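Local coordinates for protein 401aa long hypothetical glucose-1-phosphate thymidylyltransferase (PDB 2GGO) that probably works as a bifunctional nucleotidyl- and acetyltransferase in the synthesis of UDP-N-acetylglucosamine and UDP-N-acetylgalactosamine, at residues K128-L133 with N154-G159; I120-S125 with I200-Y205; S292-E297 with L309-D314. All blocks are in the same frame, centred on the assembly; numbering follows the deposited sequence.

Contact 1. Residues K128-L133 with N154-G159; sequences KDYGVL and NLINAG
Gly-131 and Leu-133 grip strand 155-158 from the two sides of a single beta bridge between Val-132 and Ile-156, in the part of the GT-A type nucleotidyltransferase domain that probably holds the sugar phosphate. Asn-157 N donates to Gly-131 O at 2.9 Å, and Leu-133 N donates to Leu-155 O at 2.7 Å. Both bonds are nearly straight, with N-H...O angles of 162° and 165°. Gly-131 O also takes a CA-H...O contact from Ile-156 CA at 3.3 Å, so two neighbouring residues converge on one carbonyl. Beside these bonds, Leu-133 sends its CD1 to Leu-155 CD1, 3.7 Å away, and its CD2 lies against Asn-157 CB.

Ile-156 packs on Tyr-130 through the two branches of its side chain. Its CG1 sits between the backbone N and the carbonyl carbon (chi1 64°), which brings CD1 over one face of the phenol ring as a CH-pi contact, 4.2 Å from the centroid, while CG2 packs on Tyr-130 CB. Asp-129 OD1 lies over the opposite face, and Tyr-130 OH is held by Asp-208, fixing the far end of the ring.

Gly-131 and Asn-157 probably both bind N-acetyl-alpha-D-glucosamine 1-phosphate, together with nearby Glu-146 and Tyr-97, so one backbone bond ties together two residues likely to bind the sugar phosphate. A second shell orients the Asn-157 amide: ND2 bonds Tyr-161 OH, and on the other branch OD1 accepts from Gly-159 N at 2.9 Å in an Asx turn, the donor standing above the carbonyl plane.

Contact 2. Residues I120-S125 with I200-Y205; sequences IGVKVS and IEYEGY
Lys-123 and Glu-201 form a salt bridge, with NZ of the lysine 3.1 Å from OE2 of the glutamate. OE2 also lies close to CE, so the carboxylate sits against the last methylene as well as the ammonium; the two chains cross obliquely. The lysine gets there by bending at chi3 and chi4, whereas the glutamate chain stays extended beyond CG. In the backbone next to this pair, Gly-121 is bonded through both backbone polar atoms: its N donates to Ile-200 O at 2.8 Å (N-H...O 160°), and its O accepts from Tyr-202 N at 2.6 Å (162°).

Bonds to residues 200 and 202 from one glycine are the pattern of parallel strands. They join strand 197-201, the outermost strand on this side of the mixed sheet of the nucleotidyltransferase domain, to strand 117-123, whose other neighbour is strand 155-164.

Apolar packing follows from the same register. Ile-120 CG2 touches Tyr-202 CB at 3.5 Å. Val-122 lies alongside Tyr-202, its CG2 at the ring edge near the ring plane. With CG anti to the backbone N (chi1 -173°), the ring extends past these aliphatic groups, and Phe-102 of strand 100-102 and Glu-107 of helix 106-111 touch the tyrosine side chain. The phenol ends in a bond from Tyr-202 OH to Tyr-205 O at 3.0 Å, the hydroxyl lying above the carbonyl plane; Ser-103 and Asn-104 also hydrogen-bond to this OH.

Contact 3. Residues S292-E297 with L309-D314; sequences SVEVKE and LSYVGD
Ser-292 starts the pairing with a long, bent bond: its O accepts from Ser-310 N at 3.3 Å, while its CB rests near Leu-309 CD2. Val-293 carries its CG2 against the backbone N of Leu-309, and Ser-310 OG is held elsewhere by Thr-327 O.

Glu-294 is paired on both backbone atoms, N to Ser-310 O (2.7 Å) and O from Val-312 N (2.8 Å). Its side chain crosses that of Tyr-311 at a slant, with CB at the ring edge in plane and OE2 3.6 Å from Tyr-311 CE1; carboxylate and ring planes stand 71° apart. Arg-278 pairs with the same OE2 and fixes it there. Val-295 points to the other face, side by side with Val-312.

Lys-296 repeats the double backbone bond, to Val-312 O and from Asp-314 N. Its chain bends at chi2 and chi3, passes Tyr-311 OH with CE, and delivers NZ to Asp-314 OD2 at 2.8 Å, on the syn side and 27° out of the carboxylate plane. A water bridges the same ammonium to Asp-314 OD1. Asp-314 OD2 also accepts from Asn-331 ND2, and OD1 pairs with Arg-352. Glu-297 comes to within 3.8 Å of Asp-314 OD1 with its OE1, an acid pair probably eased by Arg-352 and by Lys-220 on Glu-297. Replacing Asp-314 by alanine would probably leave the ammonium of Lys-296 without its counter-charge, and Asn-331 ND2 and Arg-352 without this acceptor.

Strands 294-296 and 311-313 run 2° from parallel with axes 4.6 Å apart, and partners lie 17 residues on in sequence: successive coils stacked in a left-handed parallel beta-helix of hexapeptide-repeat transferases.

How the contacts relate
Of the segments concerned, the chain reaches 120-125 on strand 117-123 first, one half of contact 2, then runs on through 128-133 and turns back through strands 132-135 and 141-145 to 154-159, closing contact 1. Only later, after helices 166-173 and 184-194, does 200-205 close contact 2, so the loop of contact 1 lies wholly within that of contact 2. Strand 155-164 sits beside 117-123 in one sheet: Ile-156 N lies 2.9 Å from Val-122 O, a probable hydrogen bond joining the two contacts. Contact 3 follows in series in the C-terminal beta-helix, its centre about 37 Å from that of contact 1, tying adjacent coils.

Contact 1. Residues K128-L133 with N154-G159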
ATOM      1  N   LYS A 128       7.419  18.347  -2.462  1.00 83.32           N
ATOM      2  CA  LYS A 128       7.695  18.631  -3.896  1.00 84.78           C
ATOM      3  C   LYS A 128       6.584  18.505  -4.988  1.00 85.59           C
ATOM      4  O   LYS A 128       6.581  19.346  -5.888  1.00 85.76           O
ATOM      5  CB  LYS A 128       9.027  18.012  -4.344  1.00 84.79           C
ATOM      6  CG  LYS A 128      10.209  18.976  -4.217  1.00 85.75           C
ATOM      7  CD  LYS A 128      11.537  18.251  -3.997  1.00 87.09           C
ATOM      8  CE  LYS A 128      11.894  18.095  -2.503  1.00 87.76           C
ATOM      9  NZ  LYS A 128      11.365  16.855  -1.837  1.00 87.99           N
ATOM     10  N   ASP A 129       5.697  17.491  -5.011  1.00 86.43           N
ATOM     11  CA  ASP A 129       5.934  16.091  -4.611  1.00 87.01           C
ATOM     12  C   ASP A 129       4.939  14.973  -5.045  1.00 87.04           C
ATOM     13  O   ASP A 129       5.438  13.927  -5.450  1.00 87.22           O
ATOM     14  CB  ASP A 129       6.397  15.894  -3.175  1.00 87.32           C
ATOM     15  CG  ASP A 129       6.791  14.462  -2.913  1.00 88.65           C
ATOM     16  OD1 ASP A 129       6.677  13.651  -3.862  1.00 90.12           O
ATOM     17  OD2 ASP A 129       7.228  14.142  -1.788  1.00 90.21           O
ATOM     18  N   TYR A 130       3.599  15.065  -4.946  1.00 86.92           N
ATOM     19  CA  TYR A 130       2.703  15.954  -4.145  1.00 86.52           C
ATOM     20  C   TYR A 130       2.332  17.387  -4.601  1.00 86.27           C
ATOM     21  O   TYR A 130       3.181  18.282  -4.731  1.00 86.31           O
ATOM     22  CB  TYR A 130       2.947  15.873  -2.618  1.00 86.53           C
ATOM     23  CG  TYR A 130       3.174  14.473  -2.073  1.00 86.25           C
ATOM     24  CD1 TYR A 130       4.029  14.270  -0.990  1.00 86.04           C
ATOM     25  CD2 TYR A 130       2.555  13.354  -2.648  1.00 86.05           C
ATOM     26  CE1 TYR A 130       4.264  13.001  -0.486  1.00 86.55           C
ATOM     27  CE2 TYR A 130       2.783  12.073  -2.153  1.00 86.16           C
ATOM     28  CZ  TYR A 130       3.641  11.903  -1.069  1.00 86.67           C
ATOM     29  OH  TYR A 130       3.883  10.646  -0.552  1.00 86.57           O
ATOM     30  N   GLY A 131       1.025  17.561  -4.820  1.00 85.75           N
ATOM     31  CA  GLY A 131       0.397  18.865  -4.991  1.00 85.12           C
ATOM     32  C   GLY A 131       0.393  19.624  -3.679  1.00 84.67           C
ATOM     33  O   GLY A 131      -0.140  19.147  -2.672  1.00 84.47           O
ATOM     34  N   VAL A 132       1.008  20.806  -3.708  1.00 84.34           N
ATOM     35  CA  VAL A 132       1.162  21.671  -2.539  1.00 83.72           C
ATOM     36  C   VAL A 132      -0.058  22.591  -2.454  1.00 83.58           C
ATOM     37  O   VAL A 132      -0.560  23.049  -3.481  1.00 83.49           O
ATOM     38  CB  VAL A 132       2.452  22.519  -2.642  1.00 83.67           C
ATOM     39  CG1 VAL A 132       2.988  22.833  -1.276  1.00 82.89           C
ATOM     40  CG2 VAL A 132       3.522  21.783  -3.452  1.00 83.87           C
ATOM     41  N   LEU A 133      -0.542  22.847  -1.239  1.00 83.28           N
ATOM     42  CA  LEU A 133      -1.775  23.624  -1.058  1.00 83.02           C
ATOM     43  C   LEU A 133      -1.501  25.092  -0.745  1.00 83.14           C
ATOM     44  O   LEU A 133      -0.951  25.418   0.315  1.00 83.15           O
ATOM     45  CB  LEU A 133      -2.686  23.010   0.025  1.00 82.80           C
ATOM     46  CG  LEU A 133      -3.244  21.580  -0.070  1.00 81.85           C
ATOM     47  CD1 LEU A 133      -4.055  21.296   1.173  1.00 81.54           C
ATOM     48  CD2 LEU A 133      -4.091  21.333  -1.307  1.00 80.18           C
ATOM     49  N   ASN A 154       4.367  23.222   3.242  1.00 79.91           N
ATOM     50  CA  ASN A 154       4.396  21.849   3.754  1.00 78.02           C
ATOM     51  C   ASN A 154       3.052  21.124   3.632  1.00 76.02           C
ATOM     52  O   ASN A 154       3.002  19.890   3.661  1.00 75.96           O
ATOM     53  CB  ASN A 154       4.833  21.844   5.212  1.00 78.61           C
ATOM     54  CG  ASN A 154       6.326  21.876   5.356  1.00 80.48           C
ATOM     55  OD1 ASN A 154       7.010  20.880   5.101  1.00 82.17           O
ATOM     56  ND2 ASN A 154       6.856  23.030   5.758  1.00 83.68           N
ATOM     57  N   LEU A 155       1.973  21.904   3.519  1.00 73.19           N
ATOM     58  CA  LEU A 155       0.630  21.379   3.292  1.00 70.14           C
ATOM     59  C   LEU A 155       0.464  20.804   1.897  1.00 68.04           C
ATOM     60  O   LEU A 155       0.549  21.523   0.901  1.00 67.56           O
ATOM     61  CB  LEU A 155      -0.432  22.465   3.488  1.00 70.22           C
ATOM     62  CG  LEU A 155      -1.373  22.472   4.697  1.00 69.76           C
ATOM     63  CD1 LEU A 155      -2.709  22.978   4.216  1.00 69.49           C
ATOM     64  CD2 LEU A 155      -1.544  21.124   5.386  1.00 68.64           C
ATOM     65  N   ILE A 156       0.196  19.507   1.838  1.00 65.52           N
ATOM     66  CA  ILE A 156      -0.089  18.850   0.567  1.00 63.15           C
ATOM     67  C   ILE A 156      -1.547  18.348   0.497  1.00 60.80           C
ATOM     68  O   ILE A 156      -2.223  18.218   1.527  1.00 60.38           O
ATOM     69  CB  ILE A 156       0.979  17.728   0.238  1.00 63.51           C
ATOM     70  CG1 ILE A 156       0.943  16.584   1.259  1.00 63.11           C
ATOM     71  CG2 ILE A 156       2.409  18.318   0.153  1.00 63.65           C
ATOM     72  CD1 ILE A 156       0.505  15.285   0.682  1.00 61.75           C
ATOM     73  N   ASN A 157      -2.023  18.089  -0.715  1.00 57.74           N
ATOM     74  CA  ASN A 157      -3.322  17.469  -0.905  1.00 55.17           C
ATOM     75  C   ASN A 157      -3.345  16.029  -0.369  1.00 53.74           C
ATOM     76  O   ASN A 157      -2.744  15.144  -0.970  1.00 53.48           O
ATOM     77  CB  ASN A 157      -3.692  17.504  -2.389  1.00 55.11           C
ATOM     78  CG  ASN A 157      -5.049  16.860  -2.684  1.00 55.06           C
ATOM     79  OD1 ASN A 157      -5.816  16.535  -1.778  1.00 55.92           O
ATOM     80  ND2 ASN A 157      -5.347  16.688  -3.958  1.00 52.81           N
ATOM     81  N   ALA A 158      -4.027  15.806   0.760  1.00 51.29           N
ATOM     82  CA  ALA A 158      -4.142  14.472   1.377  1.00 49.52           C
ATOM     83  C   ALA A 158      -5.044  13.485   0.604  1.00 48.34           C
ATOM     84  O   ALA A 158      -5.143  12.322   0.996  1.00 48.70           O
ATOM     85  CB  ALA A 158      -4.615  14.587   2.809  1.00 48.87           C
ATOM     86  N   GLY A 159      -5.688  13.945  -0.478  1.00 46.59           N
ATOM     87  CA  GLY A 159      -6.583  13.132  -1.316  1.00 44.05           C
ATOM     88  C   GLY A 159      -7.875  12.618  -0.689  1.00 43.22           C
ATOM     89  O   GLY A 159      -8.392  11.581  -1.118  1.00 42.12           O
TER

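Contact 2. Residues I120-S125 with I200-Y205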
ATOM      1  N   ILE A 120      -8.969  17.789   2.641  1.00 44.47           N
ATOM      2  CA  ILE A 120      -8.004  17.514   3.715  1.00 44.96           C
ATOM      3  C   ILE A 120      -6.582  17.729   3.213  1.00 45.62           C
ATOM      4  O   ILE A 120      -6.256  17.407   2.079  1.00 46.08           O
ATOM      5  CB  ILE A 120      -8.247  16.147   4.397  1.00 44.68           C
ATOM      6  CG1 ILE A 120      -9.592  16.216   5.136  1.00 44.67           C
ATOM      7  CG2 ILE A 120      -7.128  15.807   5.388  1.00 43.77           C
ATOM      8  CD1 ILE A 120     -10.147  14.905   5.626  1.00 45.87           C
ATOM      9  N   GLY A 121      -5.773  18.345   4.061  1.00 46.78           N
ATOM     10  CA  GLY A 121      -4.381  18.606   3.778  1.00 48.21           C
ATOM     11  C   GLY A 121      -3.540  18.087   4.917  1.00 49.52           C
ATOM     12  O   GLY A 121      -3.914  18.172   6.093  1.00 49.86           O
ATOM     13  N   VAL A 122      -2.403  17.525   4.555  1.00 51.39           N
ATOM     14  CA  VAL A 122      -1.518  16.903   5.514  1.00 53.30           C
ATOM     15  C   VAL A 122      -0.129  17.514   5.321  1.00 55.35           C
ATOM     16  O   VAL A 122       0.263  17.855   4.196  1.00 55.11           O
ATOM     17  CB  VAL A 122      -1.522  15.333   5.358  1.00 52.96           C
ATOM     18  CG1 VAL A 122      -1.119  14.902   3.957  1.00 52.53           C
ATOM     19  CG2 VAL A 122      -0.653  14.657   6.412  1.00 52.47           C
ATOM     20  N   LYS A 123       0.592  17.684   6.425  1.00 58.28           N
ATOM     21  CA  LYS A 123       1.957  18.192   6.352  1.00 61.41           C
ATOM     22  C   LYS A 123       2.995  17.063   6.186  1.00 63.32           C
ATOM     23  O   LYS A 123       3.191  16.219   7.082  1.00 62.78           O
ATOM     24  CB  LYS A 123       2.270  19.119   7.530  1.00 61.64           C
ATOM     25  CG  LYS A 123       1.559  20.488   7.479  1.00 62.43           C
ATOM     26  CD  LYS A 123       2.198  21.432   8.485  1.00 64.52           C
ATOM     27  CE  LYS A 123       1.170  22.253   9.244  1.00 65.67           C
ATOM     28  NZ  LYS A 123       1.420  22.159  10.737  1.00 66.81           N
ATOM     29  N   VAL A 124       3.616  17.055   4.999  1.00 65.71           N
ATOM     30  CA  VAL A 124       4.724  16.149   4.655  1.00 68.07           C
ATOM     31  C   VAL A 124       6.054  16.902   4.602  1.00 69.99           C
ATOM     32  O   VAL A 124       6.107  18.055   4.144  1.00 70.36           O
ATOM     33  CB  VAL A 124       4.516  15.389   3.301  1.00 67.74           C
ATOM     34  CG1 VAL A 124       3.278  14.515   3.360  1.00 67.96           C
ATOM     35  CG2 VAL A 124       4.472  16.333   2.117  1.00 66.63           C
ATOM     36  N   SER A 125       7.117  16.242   5.069  1.00 72.15           N
ATOM     37  CA  SER A 125       8.465  16.823   5.069  1.00 73.92           C
ATOM     38  C   SER A 125       9.198  16.552   3.757  1.00 75.05           C
ATOM     39  O   SER A 125      10.399  16.282   3.764  1.00 75.64           O
ATOM     40  CB  SER A 125       9.273  16.308   6.261  1.00 73.88           C
ATOM     41  OG  SER A 125       9.419  14.906   6.183  1.00 74.19           O
ATOM     42  N   ILE A 200      -9.210  21.418   5.857  1.00 54.61           N
ATOM     43  CA  ILE A 200      -8.946  20.827   7.177  1.00 54.07           C
ATOM     44  C   ILE A 200      -7.549  20.208   7.140  1.00 54.47           C
ATOM     45  O   ILE A 200      -7.169  19.561   6.160  1.00 53.69           O
ATOM     46  CB  ILE A 200      -9.961  19.714   7.574  1.00 53.81           C
ATOM     47  CG1 ILE A 200     -11.334  19.924   6.925  1.00 54.00           C
ATOM     48  CG2 ILE A 200     -10.018  19.531   9.109  1.00 52.78           C
ATOM     49  CD1 ILE A 200     -12.058  21.175   7.331  1.00 53.51           C
ATOM     50  N   GLU A 201      -6.788  20.428   8.205  1.00 54.99           N
ATOM     51  CA  GLU A 201      -5.452  19.896   8.288  1.00 55.66           C
ATOM     52  C   GLU A 201      -5.546  18.548   8.981  1.00 55.55           C
ATOM     53  O   GLU A 201      -6.050  18.454  10.117  1.00 55.38           O
ATOM     54  CB  GLU A 201      -4.528  20.845   9.054  1.00 56.10           C
ATOM     55  CG  GLU A 201      -3.030  20.641   8.772  1.00 58.54           C
ATOM     56  CD  GLU A 201      -2.130  21.078   9.934  1.00 62.73           C
ATOM     57  OE1 GLU A 201      -2.475  22.054  10.653  1.00 63.44           O
ATOM     58  OE2 GLU A 201      -1.070  20.433  10.134  1.00 64.94           O
ATOM     59  N   TYR A 202      -5.084  17.509   8.277  1.00 55.35           N
ATOM     60  CA  TYR A 202      -5.023  16.157   8.825  1.00 54.91           C
ATOM     61  C   TYR A 202      -4.001  16.071   9.954  1.00 55.03           C
ATOM     62  O   TYR A 202      -2.868  16.541   9.797  1.00 55.16           O
ATOM     63  CB  TYR A 202      -4.679  15.144   7.728  1.00 54.77           C
ATOM     64  CG  TYR A 202      -4.765  13.731   8.233  1.00 54.67           C
ATOM     65  CD1 TYR A 202      -6.001  13.154   8.524  1.00 54.91           C
ATOM     66  CD2 TYR A 202      -3.623  12.980   8.463  1.00 53.15           C
ATOM     67  CE1 TYR A 202      -6.097  11.862   9.017  1.00 54.99           C
ATOM     68  CE2 TYR A 202      -3.715  11.683   8.951  1.00 54.78           C
ATOM     69  CZ  TYR A 202      -4.954  11.137   9.223  1.00 54.36           C
ATOM     70  OH  TYR A 202      -5.059   9.865   9.706  1.00 54.64           O
ATOM     71  N   GLU A 203      -4.366  15.467  11.085  1.00 55.04           N
ATOM     72  CA  GLU A 203      -3.394  15.430  12.181  1.00 55.74           C
ATOM     73  C   GLU A 203      -2.549  14.144  12.452  1.00 54.80           C
ATOM     74  O   GLU A 203      -1.307  14.254  12.568  1.00 55.13           O
ATOM     75  CB  GLU A 203      -3.896  16.162  13.435  1.00 56.69           C
ATOM     76  CG  GLU A 203      -3.843  17.716  13.181  1.00 60.88           C
ATOM     77  CD  GLU A 203      -3.470  18.551  14.401  1.00 65.65           C
ATOM     78  OE1 GLU A 203      -2.382  19.181  14.379  1.00 67.28           O
ATOM     79  OE2 GLU A 203      -4.267  18.582  15.372  1.00 68.79           O
ATOM     80  N   GLY A 204      -3.181  12.964  12.514  1.00 53.12           N
ATOM     81  CA  GLY A 204      -2.428  11.693  12.640  1.00 51.04           C
ATOM     82  C   GLY A 204      -1.518  11.233  11.474  1.00 49.21           C
ATOM     83  O   GLY A 204      -0.847  12.033  10.800  1.00 49.17           O
ATOM     84  N   TYR A 205      -1.520   9.922  11.225  1.00 47.45           N
ATOM     85  CA  TYR A 205      -0.698   9.277  10.173  1.00 44.19           C
ATOM     86  C   TYR A 205      -1.391   9.132   8.794  1.00 42.55           C
ATOM     87  O   TYR A 205      -2.524   8.674   8.684  1.00 41.97           O
ATOM     88  CB  TYR A 205      -0.185   7.926  10.709  1.00 43.81           C
ATOM     89  CG  TYR A 205       0.732   7.106   9.795  1.00 42.32           C
ATOM     90  CD1 TYR A 205       2.106   7.377   9.716  1.00 41.16           C
ATOM     91  CD2 TYR A 205       0.228   6.015   9.050  1.00 40.40           C
ATOM     92  CE1 TYR A 205       2.945   6.603   8.895  1.00 40.74           C
ATOM     93  CE2 TYR A 205       1.073   5.234   8.231  1.00 39.18           C
ATOM     94  CZ  TYR A 205       2.418   5.535   8.168  1.00 40.39           C
ATOM     95  OH  TYR A 205       3.247   4.792   7.358  1.00 41.45           O
TER

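Contact 3. Residues S292-E297 with L309-D314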
ATOM      1  N   SER A 292      16.454 -22.800  10.497  1.00 17.94           N
ATOM      2  CA  SER A 292      17.486 -21.928   9.973  1.00 17.11           C
ATOM      3  C   SER A 292      17.027 -20.907   8.996  1.00 17.73           C
ATOM      4  O   SER A 292      17.782 -20.616   8.038  1.00 16.82           O
ATOM      5  CB  SER A 292      18.636 -22.712   9.332  1.00 15.54           C
ATOM      6  OG  SER A 292      19.208 -23.697  10.175  1.00 13.52           O
ATOM      7  N   VAL A 293      15.822 -20.363   9.208  1.00 17.04           N
ATOM      8  CA  VAL A 293      15.309 -19.264   8.410  1.00 17.54           C
ATOM      9  C   VAL A 293      15.244 -18.023   9.277  1.00 18.81           C
ATOM     10  O   VAL A 293      14.715 -18.049  10.416  1.00 17.05           O
ATOM     11  CB  VAL A 293      13.923 -19.603   7.781  1.00 17.24           C
ATOM     12  CG1 VAL A 293      13.327 -18.386   7.085  1.00 12.16           C
ATOM     13  CG2 VAL A 293      14.047 -20.769   6.854  1.00 15.99           C
ATOM     14  N   GLU A 294      15.774 -16.905   8.767  1.00 16.50           N
ATOM     15  CA  GLU A 294      15.748 -15.677   9.565  1.00 18.63           C
ATOM     16  C   GLU A 294      15.012 -14.625   8.689  1.00 18.29           C
ATOM     17  O   GLU A 294      15.220 -14.542   7.469  1.00 16.56           O
ATOM     18  CB  GLU A 294      17.188 -15.267   9.975  1.00 17.16           C
ATOM     19  CG  GLU A 294      17.355 -13.908  10.828  1.00 14.84           C
ATOM     20  CD  GLU A 294      18.783 -13.426  10.976  1.00 20.87           C
ATOM     21  OE1 GLU A 294      19.755 -14.197  10.982  1.00 18.84           O
ATOM     22  OE2 GLU A 294      18.969 -12.205  11.079  1.00 19.74           O
ATOM     23  N   VAL A 295      14.136 -13.841   9.318  1.00 19.39           N
ATOM     24  CA  VAL A 295      13.389 -12.779   8.657  1.00 20.04           C
ATOM     25  C   VAL A 295      13.493 -11.516   9.485  1.00 21.47           C
ATOM     26  O   VAL A 295      13.510 -11.583  10.713  1.00 19.23           O
ATOM     27  CB  VAL A 295      11.875 -13.171   8.503  1.00 20.79           C
ATOM     28  CG1 VAL A 295      11.065 -12.028   7.880  1.00 20.89           C
ATOM     29  CG2 VAL A 295      11.721 -14.429   7.707  1.00 21.48           C
ATOM     30  N   LYS A 296      13.616 -10.378   8.793  1.00 20.79           N
ATOM     31  CA  LYS A 296      13.701  -9.098   9.455  1.00 22.55           C
ATOM     32  C   LYS A 296      13.027  -8.047   8.618  1.00 21.39           C
ATOM     33  O   LYS A 296      13.275  -7.944   7.395  1.00 21.30           O
ATOM     34  CB  LYS A 296      15.174  -8.699   9.609  1.00 22.72           C
ATOM     35  CG  LYS A 296      15.367  -7.570  10.632  1.00 25.60           C
ATOM     36  CD  LYS A 296      16.410  -6.625  10.127  1.00 26.08           C
ATOM     37  CE  LYS A 296      16.347  -6.383   8.687  1.00 28.28           C
ATOM     38  NZ  LYS A 296      17.274  -5.235   8.337  1.00 25.26           N
ATOM     39  N   GLU A 297      12.231  -7.216   9.256  1.00 20.20           N
ATOM     40  CA  GLU A 297      11.591  -6.118   8.529  1.00 19.81           C
ATOM     41  C   GLU A 297      11.082  -6.455   7.161  1.00 18.02           C
ATOM     42  O   GLU A 297      11.465  -5.843   6.153  1.00 17.64           O
ATOM     43  CB  GLU A 297      12.524  -4.929   8.393  1.00 19.58           C
ATOM     44  CG  GLU A 297      11.725  -3.645   8.286  1.00 23.81           C
ATOM     45  CD  GLU A 297      12.503  -2.452   8.779  1.00 29.79           C
ATOM     46  OE1 GLU A 297      12.586  -1.439   8.051  1.00 35.08           O
ATOM     47  OE2 GLU A 297      13.048  -2.539   9.902  1.00 37.45           O
ATOM     48  N   LEU A 309      16.937 -22.559   5.500  1.00 12.57           N
ATOM     49  CA  LEU A 309      18.254 -22.007   5.150  1.00  7.55           C
ATOM     50  C   LEU A 309      18.254 -20.736   4.368  1.00 11.63           C
ATOM     51  O   LEU A 309      19.174 -20.494   3.575  1.00 11.19           O
ATOM     52  CB  LEU A 309      19.111 -23.083   4.530  1.00  8.94           C
ATOM     53  CG  LEU A 309      19.389 -24.267   5.511  1.00  2.00           C
ATOM     54  CD1 LEU A 309      19.741 -25.658   4.773  1.00  2.00           C
ATOM     55  CD2 LEU A 309      20.584 -23.999   6.245  1.00  2.00           C
ATOM     56  N   SER A 310      17.422 -19.824   4.860  1.00 11.62           N
ATOM     57  CA  SER A 310      17.079 -18.590   4.203  1.00 12.44           C
ATOM     58  C   SER A 310      17.136 -17.355   5.109  1.00 12.10           C
ATOM     59  O   SER A 310      16.862 -17.402   6.367  1.00 12.02           O
ATOM     60  CB  SER A 310      15.730 -18.790   3.501  1.00 14.83           C
ATOM     61  OG  SER A 310      15.978 -19.343   2.182  1.00 16.80           O
ATOM     62  N   TYR A 311      17.575 -16.229   4.533  1.00 15.36           N
ATOM     63  CA  TYR A 311      17.513 -14.968   5.203  1.00 14.66           C
ATOM     64  C   TYR A 311      16.612 -14.067   4.347  1.00 16.37           C
ATOM     65  O   TYR A 311      16.891 -13.892   3.164  1.00 13.01           O
ATOM     66  CB  TYR A 311      18.959 -14.344   5.258  1.00 18.71           C
ATOM     67  CG  TYR A 311      18.923 -12.962   5.883  1.00 18.31           C
ATOM     68  CD1 TYR A 311      18.380 -12.766   7.109  1.00 16.69           C
ATOM     69  CD2 TYR A 311      19.260 -11.875   5.152  1.00 21.58           C
ATOM     70  CE1 TYR A 311      18.235 -11.473   7.619  1.00 19.69           C
ATOM     71  CE2 TYR A 311      19.191 -10.646   5.622  1.00 22.74           C
ATOM     72  CZ  TYR A 311      18.699 -10.419   6.859  1.00 20.68           C
ATOM     73  OH  TYR A 311      18.604  -9.119   7.313  1.00 22.82           O
ATOM     74  N   VAL A 312      15.574 -13.443   4.932  1.00 13.86           N
ATOM     75  CA  VAL A 312      14.742 -12.427   4.234  1.00 16.05           C
ATOM     76  C   VAL A 312      14.834 -11.162   5.037  1.00 14.86           C
ATOM     77  O   VAL A 312      14.380 -11.133   6.160  1.00 15.12           O
ATOM     78  CB  VAL A 312      13.232 -12.880   4.121  1.00 17.21           C
ATOM     79  CG1 VAL A 312      12.353 -11.942   3.339  1.00 15.50           C
ATOM     80  CG2 VAL A 312      13.158 -14.250   3.418  1.00 19.13           C
ATOM     81  N   GLY A 313      15.394 -10.096   4.494  1.00 10.30           N
ATOM     82  CA  GLY A 313      15.596  -8.872   5.285  1.00 11.15           C
ATOM     83  C   GLY A 313      15.047  -7.770   4.421  1.00 12.02           C
ATOM     84  O   GLY A 313      15.077  -7.917   3.203  1.00  8.25           O
ATOM     85  N   ASP A 314      14.279  -6.838   5.006  1.00 11.36           N
ATOM     86  CA  ASP A 314      13.772  -5.647   4.309  1.00 14.34           C
ATOM     87  C   ASP A 314      13.074  -5.869   3.000  1.00 13.71           C
ATOM     88  O   ASP A 314      13.228  -5.082   2.045  1.00 16.61           O
ATOM     89  CB  ASP A 314      14.912  -4.747   4.035  1.00 13.10           C
ATOM     90  CG  ASP A 314      15.670  -4.387   5.316  1.00 18.02           C
ATOM     91  OD1 ASP A 314      15.067  -3.566   6.061  1.00 24.26           O
ATOM     92  OD2 ASP A 314      16.816  -4.929   5.577  1.00 18.44           O
TER
HETATM   93  O   HOH W   1      16.385  -2.391   8.296  1.00 40.53           O